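Local coordinates for protein exoglucanase A (Cellulomonas fimi, PDB 7CBD) that hydrolyses beta-1,4-glucosidic bonds of cellulose through this family 6 catalytic domain, inverting the anomeric configuration and releasing cellobiose from non-reducing chain ends, at residues N299-P304 and R324-V329; Y176-L181 and V187-D192; A23-A28 and G413-E418; A78-A83 and Y137-I142; P97-D100 and S106-E109. All coordinates share one frame; numbering follows the deposited sequence.

Contact 1 (N299-P304 and R324-V329)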
# COMPACT_ATOMS: atom_id res chain seq x y z
N ASN A 299 -4.74 0.88 -7.92
CA ASN A 299 -5.88 1.76 -7.72
C ASN A 299 -6.34 2.46 -9.00
O ASN A 299 -7.05 3.46 -8.93
CB ASN A 299 -5.64 2.77 -6.59
CG ASN A 299 -4.55 3.78 -6.92
OD1 ASN A 299 -3.97 3.77 -8.00
ND2 ASN A 299 -4.27 4.67 -5.97
N GLY A 300 -5.95 1.94 -10.17
CA GLY A 300 -6.28 2.62 -11.42
C GLY A 300 -7.73 2.50 -11.84
O GLY A 300 -8.29 3.45 -12.41
N TRP A 301 -8.36 1.35 -11.61
CA TRP A 301 -9.76 1.12 -12.00
C TRP A 301 -10.02 1.50 -13.46
O TRP A 301 -10.92 2.28 -13.78
CB TRP A 301 -10.72 1.82 -11.04
CG TRP A 301 -10.71 1.17 -9.70
CD1 TRP A 301 -10.16 1.67 -8.55
CD2 TRP A 301 -11.23 -0.12 -9.38
NE1 TRP A 301 -10.33 0.77 -7.52
CE2 TRP A 301 -10.98 -0.34 -8.00
CE3 TRP A 301 -11.89 -1.12 -10.11
CZ2 TRP A 301 -11.36 -1.52 -7.35
CZ3 TRP A 301 -12.28 -2.28 -9.46
CH2 TRP A 301 -12.01 -2.47 -8.10
N GLY A 302 -9.21 0.94 -14.36
CA GLY A 302 -9.35 1.16 -15.78
C GLY A 302 -10.02 -0.00 -16.49
O GLY A 302 -10.77 -0.79 -15.89
N GLY A 303 -9.74 -0.11 -17.78
CA GLY A 303 -10.37 -1.13 -18.59
C GLY A 303 -11.76 -0.72 -19.04
O GLY A 303 -12.22 0.40 -18.79
N PRO A 304 -12.46 -1.64 -19.71
CA PRO A 304 -13.75 -1.28 -20.32
C PRO A 304 -14.84 -0.94 -19.32
O PRO A 304 -15.82 -0.28 -19.71
CB PRO A 304 -14.11 -2.53 -21.15
CG PRO A 304 -13.32 -3.64 -20.53
CD PRO A 304 -12.05 -3.02 -20.03
N ARG A 324 -18.90 6.08 -10.36
CA ARG A 324 -17.68 5.80 -9.62
C ARG A 324 -16.76 4.90 -10.43
O ARG A 324 -17.21 3.96 -11.09
CB ARG A 324 -18.00 5.14 -8.28
CG ARG A 324 -18.76 3.80 -8.32
CD ARG A 324 -19.05 3.39 -6.89
NE ARG A 324 -20.11 2.41 -6.66
CZ ARG A 324 -19.92 1.11 -6.50
NH1 ARG A 324 -18.72 0.58 -6.65
NH2 ARG A 324 -20.95 0.33 -6.22
N VAL A 325 -15.46 5.19 -10.38
CA VAL A 325 -14.50 4.30 -11.02
C VAL A 325 -14.16 3.12 -10.12
O VAL A 325 -13.88 2.03 -10.62
CB VAL A 325 -13.24 5.03 -11.55
CG1 VAL A 325 -13.64 6.16 -12.49
CG2 VAL A 325 -12.37 5.54 -10.41
N ASP A 326 -14.18 3.30 -8.80
CA ASP A 326 -14.00 2.18 -7.89
C ASP A 326 -15.20 1.26 -8.06
O ASP A 326 -16.33 1.64 -7.72
CB ASP A 326 -13.93 2.70 -6.46
CG ASP A 326 -13.52 1.63 -5.45
OD1 ASP A 326 -13.79 0.43 -5.69
OD2 ASP A 326 -12.95 2.00 -4.41
N ARG A 327 -14.97 0.06 -8.60
CA ARG A 327 -16.05 -0.87 -8.91
C ARG A 327 -16.27 -1.92 -7.82
O ARG A 327 -17.00 -2.89 -8.04
CB ARG A 327 -15.82 -1.56 -10.26
CG ARG A 327 -15.58 -0.62 -11.45
CD ARG A 327 -16.64 0.47 -11.57
NE ARG A 327 -17.99 -0.09 -11.66
CZ ARG A 327 -19.11 0.63 -11.59
NH1 ARG A 327 -20.28 0.02 -11.65
NH2 ARG A 327 -19.06 1.95 -11.43
N ARG A 328 -15.66 -1.76 -6.65
CA ARG A 328 -15.83 -2.74 -5.59
C ARG A 328 -17.28 -2.77 -5.10
O ARG A 328 -18.06 -1.84 -5.28
CB ARG A 328 -14.93 -2.40 -4.41
CG ARG A 328 -13.48 -2.74 -4.65
CD ARG A 328 -12.65 -2.44 -3.43
NE ARG A 328 -12.47 -1.01 -3.26
CZ ARG A 328 -11.67 -0.47 -2.35
NH1 ARG A 328 -11.04 -1.23 -1.47
NH2 ARG A 328 -11.54 0.85 -2.30
N VAL A 329 -17.62 -3.89 -4.46
CA VAL A 329 -18.92 -4.00 -3.79
C VAL A 329 -19.03 -2.97 -2.67
O VAL A 329 -20.10 -2.41 -2.43
CB VAL A 329 -19.12 -5.44 -3.28
CG1 VAL A 329 -20.50 -5.61 -2.67
CG2 VAL A 329 -18.91 -6.46 -4.40
O HOH W 1 -13.60 1.77 -13.28
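One face of the Trp301 indole rests on the backbone of Asp326 and Arg327. Asp326 CA lies 3.7 Å from the centroid of the five-membered ring, almost on its normal, a CH-pi contact. Arg327 N sits over the same face, 3.6 Å from Trp301 CE3. Asp326 CG is anti to its backbone N (chi1 -171°), which sets the carboxylate beside the indole at 22° to its plane, OD1 3.5 Å from Trp301 CZ2. Arg328 CG approaches Trp301 CZ2 at 3.6 Å. The indole NE1 donates to Thr236 O. The Arg328 guanidinium edge faces Asp326: NE bonds OD1, and NH2 forms a 2.8 Å salt bridge with OD2. Both oxygens use their syn lone pairs. Asp326 OD1 also accepts from Arg328 N at 3.0 Å, which closes an Asx turn. One water donates to both Trp301 O and Val325 O.

The contact joins the loop after strand 291-295 to the loop after helix 316-323. The Arg328 side chain is about 9 Å from that of Asp371, a predicted active-site residue. No direct hydrogen bond crosses. The indole packs against a segment that its ion pair and Asx turn probably stiffen, and the guanidinium probably favours an ionised Asp326.

Contact 2 (Y176-L181 and V187-D192)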
# COMPACT_ATOMS: atom_id res chain seq x y z
N TYR A 176 9.31 1.65 18.86
CA TYR A 176 10.62 1.03 18.75
C TYR A 176 11.14 1.08 17.32
O TYR A 176 12.31 1.41 17.08
CB TYR A 176 10.55 -0.42 19.25
CG TYR A 176 11.90 -1.06 19.44
CD1 TYR A 176 12.63 -0.86 20.61
CD2 TYR A 176 12.46 -1.86 18.44
CE1 TYR A 176 13.86 -1.46 20.79
CE2 TYR A 176 13.70 -2.45 18.62
CZ TYR A 176 14.40 -2.24 19.79
OH TYR A 176 15.63 -2.83 19.96
N ALA A 177 10.28 0.75 16.35
CA ALA A 177 10.67 0.82 14.95
C ALA A 177 11.12 2.23 14.59
O ALA A 177 12.18 2.42 13.99
CB ALA A 177 9.50 0.38 14.07
N LEU A 178 10.32 3.23 14.97
CA LEU A 178 10.66 4.61 14.66
C LEU A 178 11.95 5.04 15.33
O LEU A 178 12.80 5.69 14.71
CB LEU A 178 9.51 5.54 15.08
CG LEU A 178 8.23 5.45 14.25
CD1 LEU A 178 7.17 6.32 14.89
CD2 LEU A 178 8.46 5.88 12.82
N ASP A 179 12.14 4.68 16.61
CA ASP A 179 13.36 5.06 17.32
C ASP A 179 14.59 4.47 16.64
O ASP A 179 15.59 5.16 16.41
CB ASP A 179 13.31 4.59 18.78
CG ASP A 179 12.43 5.47 19.67
OD1 ASP A 179 12.10 6.62 19.29
OD2 ASP A 179 12.08 5.00 20.77
N LYS A 180 14.53 3.17 16.31
CA LYS A 180 15.70 2.50 15.73
C LYS A 180 15.97 2.99 14.32
O LYS A 180 17.13 3.18 13.94
CB LYS A 180 15.49 0.99 15.74
CG LYS A 180 15.50 0.40 17.14
CD LYS A 180 16.91 0.28 17.68
CE LYS A 180 17.66 -0.82 16.94
NZ LYS A 180 18.93 -1.22 17.62
N LEU A 181 14.92 3.19 13.52
CA LEU A 181 15.11 3.56 12.13
C LEU A 181 15.44 5.04 11.98
O LEU A 181 16.28 5.40 11.14
CB LEU A 181 13.87 3.20 11.32
CG LEU A 181 13.62 1.70 11.18
CD1 LEU A 181 12.32 1.43 10.46
CD2 LEU A 181 14.74 1.03 10.44
N VAL A 187 17.57 6.77 6.48
CA VAL A 187 16.27 6.12 6.54
C VAL A 187 15.21 7.19 6.76
O VAL A 187 15.37 8.08 7.60
CB VAL A 187 16.22 5.04 7.64
CG1 VAL A 187 14.82 4.43 7.72
CG2 VAL A 187 17.24 3.96 7.37
N TYR A 188 14.12 7.08 5.99
CA TYR A 188 13.01 8.03 5.98
C TYR A 188 11.76 7.24 6.32
O TYR A 188 11.41 6.30 5.60
CB TYR A 188 12.89 8.68 4.60
CG TYR A 188 14.12 9.52 4.29
CD1 TYR A 188 14.10 10.89 4.48
CD2 TYR A 188 15.32 8.93 3.86
CE1 TYR A 188 15.23 11.67 4.26
CE2 TYR A 188 16.46 9.70 3.62
CZ TYR A 188 16.41 11.07 3.83
OH TYR A 188 17.53 11.86 3.62
N ASN A 189 11.10 7.59 7.42
CA ASN A 189 10.00 6.80 7.95
C ASN A 189 8.67 7.38 7.48
O ASN A 189 8.34 8.53 7.80
CB ASN A 189 10.04 6.81 9.48
CG ASN A 189 11.21 6.06 10.02
OD1 ASN A 189 11.68 5.09 9.43
ND2 ASN A 189 11.72 6.50 11.16
N TYR A 190 7.90 6.56 6.76
CA TYR A 190 6.57 6.92 6.29
C TYR A 190 5.56 6.06 7.03
O TYR A 190 5.48 4.84 6.79
CB TYR A 190 6.46 6.75 4.78
CG TYR A 190 7.18 7.84 4.02
CD1 TYR A 190 6.51 8.99 3.61
CD2 TYR A 190 8.54 7.74 3.71
CE1 TYR A 190 7.16 10.01 2.92
CE2 TYR A 190 9.21 8.75 3.02
CZ TYR A 190 8.51 9.88 2.63
OH TYR A 190 9.16 10.88 1.94
N ILE A 191 4.81 6.67 7.93
CA ILE A 191 3.81 5.96 8.73
C ILE A 191 2.59 5.67 7.85
O ILE A 191 2.10 6.54 7.13
CB ILE A 191 3.44 6.79 9.97
CG1 ILE A 191 4.54 6.68 11.03
CG2 ILE A 191 2.07 6.38 10.52
CD1 ILE A 191 4.49 5.41 11.86
N ASP A 192 2.09 4.44 7.92
CA ASP A 192 0.91 4.08 7.15
C ASP A 192 -0.33 4.78 7.72
O ASP A 192 -0.53 4.84 8.93
CB ASP A 192 0.69 2.58 7.22
CG ASP A 192 -0.48 2.14 6.40
OD1 ASP A 192 -0.26 1.90 5.20
OD2 ASP A 192 -1.61 2.08 6.94
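Leu181, Val187 and Asn189 form the tight end of this contact. Val187 CB lies 3.5 Å from Leu181 O, and Val187 CG1 packs 3.9 Å from Leu181 CB. Asn189 reaches between two leucines of the helix. Its OD1 lies 3.5 Å from Leu181 CB, and its ND2 is 3.7 Å from Leu178 CD2, brought there by a Leu178 CG anti to its carbonyl carbon (chi1 -70°). The amide is buried. ND2 donates to Ser225 O, but OD1 has no polar partner in the model. Packing is looser toward Ile191, whose CD1 stays 4.1 Å from Leu178 CD2, where the side chains meet at about a right angle.

Helix segment 176-181 and strand 187-192 run nearly antiparallel, at 159°, with their axes 9.2 Å apart. Helix 161-182 links strand 141-146 to its parallel neighbour 187-192, a beta-alpha-beta crossover of the distorted barrel found in family 6. Leu178 touches Val215 of helix 202-218, and Leu181 touches Leu132 of helix 114-132.

On the outer side of the helix, Tyr176, Asp179 and Lys180 are partly exposed and do not touch the strand. Tyr176 OH bonds Asp126, and Asp179 OD2 pairs with Lys175.

Contact 3 (A23-A28 and G413-E418)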
# COMPACT_ATOMS: atom_id res chain seq x y z
N ALA A 23 11.51 -10.47 -12.44
CA ALA A 23 11.56 -11.79 -13.07
C ALA A 23 10.19 -12.47 -13.02
O ALA A 23 9.78 -13.12 -13.99
CB ALA A 23 12.64 -12.65 -12.41
N SER A 24 9.47 -12.33 -11.91
CA SER A 24 8.12 -12.88 -11.83
C SER A 24 7.21 -12.25 -12.88
O SER A 24 6.41 -12.95 -13.52
CB SER A 24 7.54 -12.66 -10.44
OG SER A 24 8.33 -13.34 -9.47
N VAL A 25 7.32 -10.94 -13.08
CA VAL A 25 6.49 -10.27 -14.08
C VAL A 25 6.87 -10.75 -15.48
O VAL A 25 6.00 -11.06 -16.30
CB VAL A 25 6.61 -8.74 -13.96
CG1 VAL A 25 5.89 -8.07 -15.11
CG2 VAL A 25 6.08 -8.27 -12.62
N ASN A 26 8.17 -10.83 -15.77
CA ASN A 26 8.59 -11.28 -17.09
C ASN A 26 8.17 -12.73 -17.35
O ASN A 26 7.86 -13.09 -18.49
CB ASN A 26 10.10 -11.10 -17.26
CG ASN A 26 10.49 -9.65 -17.50
OD1 ASN A 26 9.75 -8.90 -18.14
ND2 ASN A 26 11.65 -9.25 -16.99
N ALA A 27 8.17 -13.58 -16.33
CA ALA A 27 7.67 -14.94 -16.51
C ALA A 27 6.19 -14.92 -16.85
O ALA A 27 5.73 -15.65 -17.74
CB ALA A 27 7.95 -15.78 -15.26
N ALA A 28 5.41 -14.08 -16.15
CA ALA A 28 4.00 -13.93 -16.49
C ALA A 28 3.83 -13.45 -17.93
O ALA A 28 2.93 -13.91 -18.64
CB ALA A 28 3.33 -12.97 -15.52
N GLY A 413 1.44 -12.73 -0.96
CA GLY A 413 2.79 -12.65 -1.49
C GLY A 413 3.08 -13.59 -2.64
O GLY A 413 4.09 -13.40 -3.33
N GLN A 414 2.25 -14.60 -2.85
CA GLN A 414 2.43 -15.52 -3.96
C GLN A 414 1.86 -14.93 -5.25
O GLN A 414 0.97 -14.08 -5.24
CB GLN A 414 1.76 -16.86 -3.65
CG GLN A 414 2.36 -17.57 -2.45
CD GLN A 414 3.80 -17.96 -2.68
OE1 GLN A 414 4.12 -18.71 -3.59
NE2 GLN A 414 4.70 -17.44 -1.85
N TRP A 415 2.40 -15.40 -6.38
CA TRP A 415 1.98 -14.88 -7.67
C TRP A 415 0.55 -15.30 -7.99
O TRP A 415 0.20 -16.48 -7.90
CB TRP A 415 2.91 -15.37 -8.78
CG TRP A 415 2.64 -14.64 -10.03
CD1 TRP A 415 1.93 -15.08 -11.11
CD2 TRP A 415 3.02 -13.29 -10.31
NE1 TRP A 415 1.86 -14.09 -12.06
CE2 TRP A 415 2.52 -12.98 -11.59
CE3 TRP A 415 3.75 -12.32 -9.62
CZ2 TRP A 415 2.72 -11.75 -12.19
CZ3 TRP A 415 3.94 -11.09 -10.21
CH2 TRP A 415 3.43 -10.82 -11.49
N PHE A 416 -0.27 -14.33 -8.37
CA PHE A 416 -1.69 -14.53 -8.62
C PHE A 416 -1.93 -14.29 -10.11
O PHE A 416 -2.15 -13.16 -10.54
CB PHE A 416 -2.48 -13.56 -7.74
CG PHE A 416 -3.95 -13.89 -7.61
CD1 PHE A 416 -4.71 -13.24 -6.65
CD2 PHE A 416 -4.57 -14.83 -8.43
CE1 PHE A 416 -6.05 -13.51 -6.51
CE2 PHE A 416 -5.93 -15.10 -8.28
CZ PHE A 416 -6.67 -14.45 -7.32
N GLU A 417 -1.91 -15.38 -10.88
CA GLU A 417 -1.86 -15.30 -12.34
C GLU A 417 -3.01 -14.50 -12.92
O GLU A 417 -2.80 -13.54 -13.68
CB GLU A 417 -1.85 -16.71 -12.92
CG GLU A 417 -1.58 -16.76 -14.42
CD GLU A 417 -0.11 -16.60 -14.76
OE1 GLU A 417 0.71 -16.46 -13.83
OE2 GLU A 417 0.24 -16.63 -15.96
N GLU A 418 -4.25 -14.89 -12.59
CA GLU A 418 -5.43 -14.25 -13.16
C GLU A 418 -5.53 -12.80 -12.72
O GLU A 418 -5.91 -11.93 -13.51
CB GLU A 418 -6.69 -15.01 -12.74
CG GLU A 418 -6.72 -16.45 -13.16
CD GLU A 418 -6.37 -17.39 -12.04
OE1 GLU A 418 -5.36 -17.14 -11.35
OE2 GLU A 418 -7.13 -18.37 -11.84
O HOH W 2 0.45 -14.35 -17.40
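Trp415 packs against Ser24, Val25 and Ala28 on one side of helix 19-30. The contact ties the first long helix of the family 6 catalytic domain to the loop that enters helix 417-425, near the C-terminal end. Phe416 is the N-cap of that last helix, and Trp415 comes just before it.

Trp415 carries its CG anti to the backbone N (chi1 -169°), which extends the indole across to the helix. The six-membered ring does most of the touching. Ala28 CB lies 3.6 Å from CZ2 of Trp415, and Ser24 CB lies 3.9 Å from its CE3. Ser24 O stands over one face of the indole, toward the rim. The CB of Val25 points away from the loop, yet its CG2 branch still comes within 3.8 Å of Trp415 CH2. Phe420 of helix 417-425 meets the indole as well, and touches Val25 and Ala28.

Glu417 is extended at chi1 but bends at chi2 (79°), which folds its carboxylate back beside the indole. OE1 lies in the ring plane at the edge, 3.2 Å from Trp415 NE1, and forms a salt bridge with Arg31. A single water donates to Ala28 O at 2.8 Å and to Glu417 OE2 at 2.7 Å.

Contact 4 (A78-A83 and Y137-I142)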
# COMPACT_ATOMS: atom_id res chain seq x y z
N ALA A 78 24.19 -0.79 -6.22
CA ALA A 78 24.64 -0.88 -7.62
C ALA A 78 23.74 -0.06 -8.54
O ALA A 78 24.23 0.63 -9.44
CB ALA A 78 24.68 -2.35 -8.06
N GLN A 79 22.42 -0.10 -8.31
CA GLN A 79 21.50 0.69 -9.13
C GLN A 79 21.74 2.19 -8.94
O GLN A 79 21.67 2.95 -9.91
CB GLN A 79 20.06 0.32 -8.80
CG GLN A 79 19.65 -1.04 -9.33
CD GLN A 79 18.22 -1.40 -8.99
OE1 GLN A 79 17.35 -0.53 -8.89
NE2 GLN A 79 17.95 -2.69 -8.80
N GLN A 80 22.04 2.61 -7.71
CA GLN A 80 22.32 4.02 -7.46
C GLN A 80 23.57 4.47 -8.22
O GLN A 80 23.59 5.55 -8.82
CB GLN A 80 22.48 4.28 -5.96
CG GLN A 80 22.55 5.75 -5.57
CD GLN A 80 23.92 6.34 -5.82
OE1 GLN A 80 24.95 5.72 -5.51
NE2 GLN A 80 23.96 7.53 -6.42
N LYS A 81 24.62 3.65 -8.19
CA LYS A 81 25.84 3.97 -8.94
C LYS A 81 25.54 4.17 -10.42
O LYS A 81 26.06 5.11 -11.05
CB LYS A 81 26.86 2.85 -8.79
CG LYS A 81 27.33 2.56 -7.39
CD LYS A 81 28.03 3.75 -6.82
CE LYS A 81 28.64 3.43 -5.46
NZ LYS A 81 29.54 4.53 -5.05
N ALA A 82 24.72 3.30 -11.00
CA ALA A 82 24.43 3.40 -12.43
C ALA A 82 23.56 4.62 -12.73
O ALA A 82 23.64 5.18 -13.83
CB ALA A 82 23.78 2.11 -12.93
N ALA A 83 22.74 5.05 -11.78
CA ALA A 83 21.87 6.20 -12.00
C ALA A 83 22.60 7.53 -11.82
O ALA A 83 22.24 8.52 -12.47
CB ALA A 83 20.68 6.16 -11.04
N TYR A 137 25.77 1.04 3.02
CA TYR A 137 24.53 1.53 2.44
C TYR A 137 24.33 3.03 2.60
O TYR A 137 23.25 3.54 2.31
CB TYR A 137 23.34 0.72 2.98
CG TYR A 137 23.60 -0.75 2.81
CD1 TYR A 137 23.55 -1.62 3.89
CD2 TYR A 137 23.95 -1.27 1.57
CE1 TYR A 137 23.83 -2.97 3.73
CE2 TYR A 137 24.22 -2.60 1.40
CZ TYR A 137 24.16 -3.45 2.47
OH TYR A 137 24.43 -4.79 2.30
N GLU A 138 25.37 3.75 3.02
CA GLU A 138 25.25 5.20 3.16
C GLU A 138 24.96 5.89 1.83
O GLU A 138 24.43 7.00 1.83
CB GLU A 138 26.49 5.77 3.84
CG GLU A 138 26.60 5.35 5.30
CD GLU A 138 27.69 6.07 6.05
OE1 GLU A 138 28.60 6.63 5.40
OE2 GLU A 138 27.64 6.08 7.30
N SER A 139 25.27 5.24 0.71
CA SER A 139 25.08 5.84 -0.61
C SER A 139 23.66 5.72 -1.13
O SER A 139 23.38 6.21 -2.24
CB SER A 139 26.05 5.22 -1.61
OG SER A 139 25.86 3.82 -1.68
N ILE A 140 22.75 5.08 -0.40
CA ILE A 140 21.36 4.98 -0.81
C ILE A 140 20.48 5.59 0.28
O ILE A 140 20.92 5.86 1.40
CB ILE A 140 20.92 3.54 -1.15
CG1 ILE A 140 20.92 2.66 0.11
CG2 ILE A 140 21.78 2.96 -2.27
CD1 ILE A 140 20.34 1.29 -0.13
N ARG A 141 19.22 5.83 -0.08
CA ARG A 141 18.20 6.25 0.86
C ARG A 141 17.19 5.12 0.98
O ARG A 141 16.90 4.44 -0.00
CB ARG A 141 17.50 7.52 0.37
CG ARG A 141 18.44 8.70 0.19
CD ARG A 141 17.76 9.86 -0.51
NE ARG A 141 18.66 11.01 -0.58
CZ ARG A 141 18.42 12.13 -1.25
NH1 ARG A 141 17.30 12.28 -1.94
NH2 ARG A 141 19.32 13.10 -1.23
N ILE A 142 16.66 4.92 2.18
CA ILE A 142 15.65 3.90 2.43
C ILE A 142 14.38 4.60 2.87
O ILE A 142 14.39 5.34 3.87
CB ILE A 142 16.12 2.86 3.46
CG1 ILE A 142 17.43 2.19 3.00
CG2 ILE A 142 15.01 1.85 3.72
CD1 ILE A 142 18.69 2.76 3.61
O HOH W 3 25.40 3.42 -4.29
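Gln80 reaches Ser139 and Ile140 through two torsions. Its CG is anti to the backbone N (chi1 -170°), and the chain then bends at chi2 (-79°). This lays the middle of the side chain against the peptide after Ser139. Gln80 CG is 3.5 Å from Ser139 O, while Gln80 CB is 4.0 Å from Ile140 CG2. Ser139 has OG set between its backbone N and carbonyl carbon (chi1 58°), where it can bond a shared water.

That water supplies the polar link between the segments. It donates to Gln80 OE1 at 2.6 Å and accepts from Ser139 OG at 2.7 Å. No direct hydrogen bond crosses. The other end of the amide is fixed by the chain just beyond the helix, since Gln80 NE2 donates to Val85 O. Both ends of the amide are thus engaged, which should limit its rotation.

Tyr137 to Ile140 form a type I beta turn, closed by Ile140 N to Tyr137 O at 3.2 Å. The turn presents Ser139 to the helix and leads into strand 141-146.

Helix 69-83 precedes strand 87-93, the parallel neighbour of 141-146. Gln80 touches Leu87 of that strand, and Ile142 packs on Phe89 and Leu91. Tyr137 lies on Leu73 and Val77 of helix 69-83. The turn after helix 114-132 is thereby held against helix 69-83 at the start of the strand.

Contact 5 (P97-D100 and S106-E109)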
# COMPACT_ATOMS: atom_id res chain seq x y z
N PRO A 97 3.55 -7.49 16.66
CA PRO A 97 2.76 -8.45 17.45
C PRO A 97 1.27 -8.16 17.26
O PRO A 97 0.85 -7.01 17.24
CB PRO A 97 3.20 -8.18 18.89
CG PRO A 97 4.54 -7.51 18.75
CD PRO A 97 4.44 -6.68 17.51
N GLY A 98 0.49 -9.22 17.09
CA GLY A 98 -0.94 -9.06 16.86
C GLY A 98 -1.27 -8.38 15.55
O GLY A 98 -2.32 -7.72 15.45
N ARG A 99 -0.42 -8.54 14.54
CA ARG A 99 -0.59 -7.86 13.26
C ARG A 99 -1.98 -8.08 12.69
O ARG A 99 -2.56 -9.17 12.82
CB ARG A 99 0.43 -8.40 12.26
CG ARG A 99 0.90 -7.38 11.23
CD ARG A 99 1.87 -7.99 10.24
NE ARG A 99 1.19 -8.94 9.36
CZ ARG A 99 1.81 -9.73 8.50
NH1 ARG A 99 3.14 -9.70 8.38
NH2 ARG A 99 1.10 -10.57 7.75
N ASP A 100 -2.53 -7.04 12.07
CA ASP A 100 -3.83 -7.11 11.38
C ASP A 100 -4.93 -7.58 12.33
O ASP A 100 -5.63 -8.56 12.08
CB ASP A 100 -3.76 -8.01 10.14
CG ASP A 100 -2.55 -7.72 9.28
OD1 ASP A 100 -2.50 -6.63 8.66
OD2 ASP A 100 -1.65 -8.57 9.21
N SER A 106 -5.65 -15.26 12.67
CA SER A 106 -4.38 -14.89 13.28
C SER A 106 -3.38 -14.72 12.13
O SER A 106 -2.69 -15.66 11.74
CB SER A 106 -3.93 -15.94 14.28
OG SER A 106 -4.93 -16.17 15.25
N ASN A 107 -3.31 -13.50 11.59
CA ASN A 107 -2.53 -13.27 10.39
C ASN A 107 -1.05 -13.00 10.68
O ASN A 107 -0.20 -13.32 9.85
CB ASN A 107 -3.12 -12.11 9.59
CG ASN A 107 -2.55 -12.01 8.19
OD1 ASN A 107 -2.01 -10.98 7.80
ND2 ASN A 107 -2.66 -13.10 7.43
N GLY A 108 -0.73 -12.43 11.84
CA GLY A 108 0.65 -12.10 12.16
C GLY A 108 1.35 -13.25 12.87
O GLY A 108 0.77 -13.92 13.73
N GLU A 109 2.61 -13.48 12.50
CA GLU A 109 3.38 -14.57 13.10
C GLU A 109 3.72 -14.32 14.56
O GLU A 109 3.98 -15.29 15.29
CB GLU A 109 4.65 -14.85 12.30
CG GLU A 109 5.68 -13.74 12.40
CD GLU A 109 6.93 -14.01 11.58
OE1 GLU A 109 6.99 -15.04 10.88
OE2 GLU A 109 7.85 -13.16 11.63
O HOH W 4 -4.73 -11.32 12.28
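Arg99 makes the direct hydrogen bond across this contact. Its NH2 donates to Asn107 OD1 at 3.1 Å, nearly straight at 169°. The oxygen lies in the guanidinium plane, but the donor stands above the amide carbonyl plane, 55° out of it, not on a lone pair.

The ionic part lies within one segment. Arg99 NE forms a 2.9 Å salt bridge with Asp100 OD2, on the syn side of the carboxylate. Asp100 OD2 and Asn107 OD1, both acceptors, lie 2.8 Å apart; the guanidinium they share may offset their repulsion. NH1 of Arg99 donates to Tyr94 O and Asp55 O.

Van der Waals contact comes from Gly108, whose CA lies 3.7 Å from Arg99 CB and over one face of the guanidinium.

Asn107 N donates to a water, 2.7 Å away, that lies 2.9 Å from Asp100 O.

Asp100 OD1 bonds Tyr94 OH, and the Asp100 side chain is about 3 Å from that of Asp149, the predicted proton donor. Both segments belong to the loop between strand 87-93 and helix 114-132, so the contact folds this loop, which probably borders the active site, back on itself. Cys101 is disulfide-linked to Cys163 of helix 161-182.

Overall arrangement
From the N terminus, helix 19-30 opens contact 3, which closes only at 413-418 and so encloses the other four. Contact 4 opens next, on helix 69-83. Contact 5 closes a short loop after strand 87-93, within the span of contact 4, which closes at the turn leading into strand 141-146. Contact 2 follows as a short helix-to-strand return, and contact 1 later joins two loops around helix 316-323. None of them cross. Contacts 2 and 4 touch through neighbouring strands of the central sheet, where Tyr188 N lies 2.8 Å from Ile142 O, a probable hydrogen bond. Contact 1 lies on the opposite side of the chain's centre from both.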